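Local coordinates for phosphoserine aminotransferase (Bacillus alcalophilus, PDB 1W23), which catalyses the reversible, pyridoxal-phosphate-dependent transamination of 3-phosphohydroxypyruvate to phosphoserine in serine biosynthesis, with glutamate as amino donor, at residues N150-G155 against M173-L178. Numbering follows the deposited sequence. Where two conformers were deposited one is given.
Sequences NNTIYG and MSSDIL. With PLP (pyridoxal-5'-phosphate), chain J.
N150 and S175 meet through a hydrogen bond beside the cofactor of this class-V aminotransferase. N150 CB sits over the face of the D176 carboxylate, 3.6 Å from CG, and also touches S175 OG. N150 CG lies anti to the backbone N (chi1 -172°), which carries the amide past D176 and brings CG 3.6 Å from S175 OG. ND2 then gives one N-H to S175 OG at 2.9 Å. The bond is nearly straight (167°), and OG lies close to the amide plane. ND2 also bonds N298 OD1, and OD1 bonds S295 OG, so three partners fix the rotation of the amide. With alanine at this position, S175 OG would probably lose its amide donor, and N298 OD1 and S295 OG their N150 partner.

S175 OG passes the chain of bonds on. It sits 2.7 Å from T152 OG1, and either hydroxyl could donate. T152 OG1 in turn bonds O3 of PLP at 2.6 Å. A water bridges the two backbones, donating to N150 O at 2.9 Å and accepting from S175 N. S174 CB rests 3.6 Å from PLP C2. The D176 carboxylate bonds S149 and Q157 and forms a salt bridge with R180.

The contact joins the short strand 150-151 and the turn after it to the loop after strand 169-172. T152 is first shell, S175 second, and the N150 amide one step further back, although N150 O also borders the cofactor's methyl C2A. The amide N-H probably helps to orient S175, which in turn steadies T152 OG1 against PLP O3 and may influence the charge on that oxygen.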
loop_
_atom_site.group_PDB
_atom_site.type_symbol
_atom_site.label_atom_id
_atom_site.label_comp_id
_atom_site.label_asym_id
_atom_site.label_seq_id
_atom_site.Cartn_x
_atom_site.Cartn_y
_atom_site.Cartn_z
ATOM N N ASN A 150 19.477 -10.851 3.582
ATOM C CA ASN A 150 19.681 -10.430 4.955
ATOM C C ASN A 150 18.515 -11.020 5.765
ATOM O O ASN A 150 17.333 -10.759 5.488
ATOM C CB ASN A 150 19.781 -8.894 5.053
ATOM C CG ASN A 150 20.196 -8.463 6.464
ATOM O OD1 ASN A 150 21.414 -8.513 6.763
ATOM N ND2 ASN A 150 19.217 -8.104 7.280
ATOM N N ASN A 151 18.884 -11.850 6.719
ATOM C CA ASN A 151 17.923 -12.600 7.521
ATOM C C ASN A 151 17.624 -11.788 8.773
ATOM O O ASN A 151 18.318 -11.846 9.798
ATOM C CB ASN A 151 18.487 -13.975 7.859
ATOM C CG ASN A 151 18.852 -14.667 6.550
ATOM O OD1 ASN A 151 17.960 -15.136 5.843
ATOM N ND2 ASN A 151 20.127 -14.725 6.236
ATOM N N THR A 152 16.583 -10.949 8.644
ATOM C CA THR A 152 16.330 -9.830 9.565
ATOM C C THR A 152 16.201 -10.280 11.011
ATOM O O THR A 152 16.566 -9.527 11.934
ATOM C CB THR A 152 15.008 -9.124 9.117
ATOM O OG1 THR A 152 14.974 -9.158 7.679
ATOM C CG2 THR A 152 14.934 -7.687 9.616
ATOM N N ILE A 153 15.581 -11.451 11.230
ATOM C CA ILE A 153 15.340 -11.944 12.590
ATOM C C ILE A 153 16.559 -12.512 13.255
ATOM O O ILE A 153 16.750 -12.410 14.484
ATOM C CB ILE A 153 14.152 -12.941 12.578
ATOM C CG1 ILE A 153 12.853 -12.154 12.331
ATOM C CG2 ILE A 153 14.095 -13.782 13.845
ATOM C CD1 ILE A 153 11.645 -12.957 11.906
ATOM N N TYR A 154 17.417 -13.151 12.456
ATOM C CA TYR A 154 18.609 -13.877 12.945
ATOM C C TYR A 154 19.884 -13.065 12.866
ATOM O O TYR A 154 20.883 -13.438 13.508
ATOM C CB TYR A 154 18.744 -15.221 12.190
ATOM C CG TYR A 154 17.667 -16.175 12.700
ATOM C CD1 TYR A 154 16.473 -16.318 12.050
ATOM C CD2 TYR A 154 17.862 -16.866 13.862
ATOM C CE1 TYR A 154 15.481 -17.170 12.552
ATOM C CE2 TYR A 154 16.884 -17.725 14.360
ATOM C CZ TYR A 154 15.703 -17.869 13.683
ATOM O OH TYR A 154 14.707 -18.715 14.185
ATOM N N GLY A 155 19.928 -11.964 12.136
ATOM C CA GLY A 155 21.128 -11.115 12.099
ATOM C C GLY A 155 22.265 -11.683 11.282
ATOM O O GLY A 155 23.441 -11.416 11.599
ATOM N N MET A 173 15.478 -9.073 -0.670
ATOM C CA MET A 173 16.471 -8.124 -0.157
ATOM C C MET A 173 15.823 -7.072 0.728
ATOM O O MET A 173 16.380 -5.964 0.895
ATOM C CB MET A 173 17.286 -7.451 -1.275
ATOM C CG MET A 173 18.021 -8.521 -2.150
ATOM S SD MET A 173 19.211 -7.680 -3.209
ATOM C CE MET A 173 20.069 -9.085 -3.939
ATOM N N SER A 174 14.674 -7.361 1.315
ATOM C CA SER A 174 13.957 -6.383 2.114
ATOM C C SER A 174 14.826 -5.645 3.107
ATOM O O SER A 174 14.711 -4.414 3.217
ATOM C CB SER A 174 12.832 -7.041 2.878
ATOM O OG SER A 174 11.805 -7.536 2.025
ATOM N N SER A 175 15.698 -6.340 3.857
ATOM C CA SER A 175 16.398 -5.686 4.944
ATOM C C SER A 175 17.838 -5.296 4.629
ATOM O O SER A 175 18.519 -4.772 5.525
ATOM C CB SER A 175 16.246 -6.481 6.228
ATOM O OG SER A 175 16.667 -7.824 6.034
ATOM N N ASP A 176 18.305 -5.416 3.379
ATOM C CA ASP A 176 19.611 -4.870 3.022
ATOM C C ASP A 176 19.692 -4.273 1.632
ATOM O O ASP A 176 20.792 -3.842 1.234
ATOM C CB ASP A 176 20.759 -5.867 3.228
ATOM C CG ASP A 176 20.829 -6.993 2.197
ATOM O OD1 ASP A 176 19.874 -7.074 1.372
ATOM O OD2 ASP A 176 21.821 -7.764 2.255
ATOM N N ILE A 177 18.604 -4.098 0.914
ATOM C CA ILE A 177 18.713 -3.483 -0.431
ATOM C C ILE A 177 19.293 -2.066 -0.322
ATOM O O ILE A 177 18.919 -1.268 0.510
ATOM C CB ILE A 177 17.342 -3.452 -1.119
ATOM C CG1 ILE A 177 17.456 -3.035 -2.573
ATOM C CG2 ILE A 177 16.307 -2.636 -0.324
ATOM C CD1 ILE A 177 16.229 -3.292 -3.429
ATOM N N LEU A 178 20.215 -1.784 -1.232
ATOM C CA LEU A 178 20.837 -0.441 -1.326
ATOM C C LEU A 178 21.509 -0.002 -0.045
ATOM O O LEU A 178 21.630 1.166 0.273
ATOM C CB LEU A 178 19.853 0.596 -1.876
ATOM C CG LEU A 178 20.395 1.901 -2.403
ATOM C CD1 LEU A 178 21.728 1.850 -3.077
ATOM C CD2 LEU A 178 19.333 2.578 -3.295
HETATM N N1 PLP J . 11.307 -10.395 4.193
HETATM C C2 PLP J . 12.235 -9.821 5.045
HETATM C C2A PLP J . 13.652 -10.214 4.849
HETATM C C3 PLP J . 11.817 -8.919 6.010
HETATM O O3 PLP J . 12.701 -8.356 6.802
HETATM C C4 PLP J . 10.415 -8.601 6.137
HETATM C C4A PLP J . 9.996 -7.579 7.132
HETATM C C5 PLP J . 9.511 -9.198 5.242
HETATM C C6 PLP J . 9.983 -10.103 4.304
HETATM C C5A PLP J . 8.031 -8.957 5.306
HETATM O O4P PLP J . 7.737 -7.660 4.667
HETATM P P PLP J . 6.201 -7.108 4.669
HETATM O O1P PLP J . 5.814 -6.925 6.104
HETATM O O2P PLP J . 5.353 -8.161 3.972
HETATM O O3P PLP J . 6.345 -5.837 3.846
HETATM O O HOH W 1 16.636 -9.224 3.181
#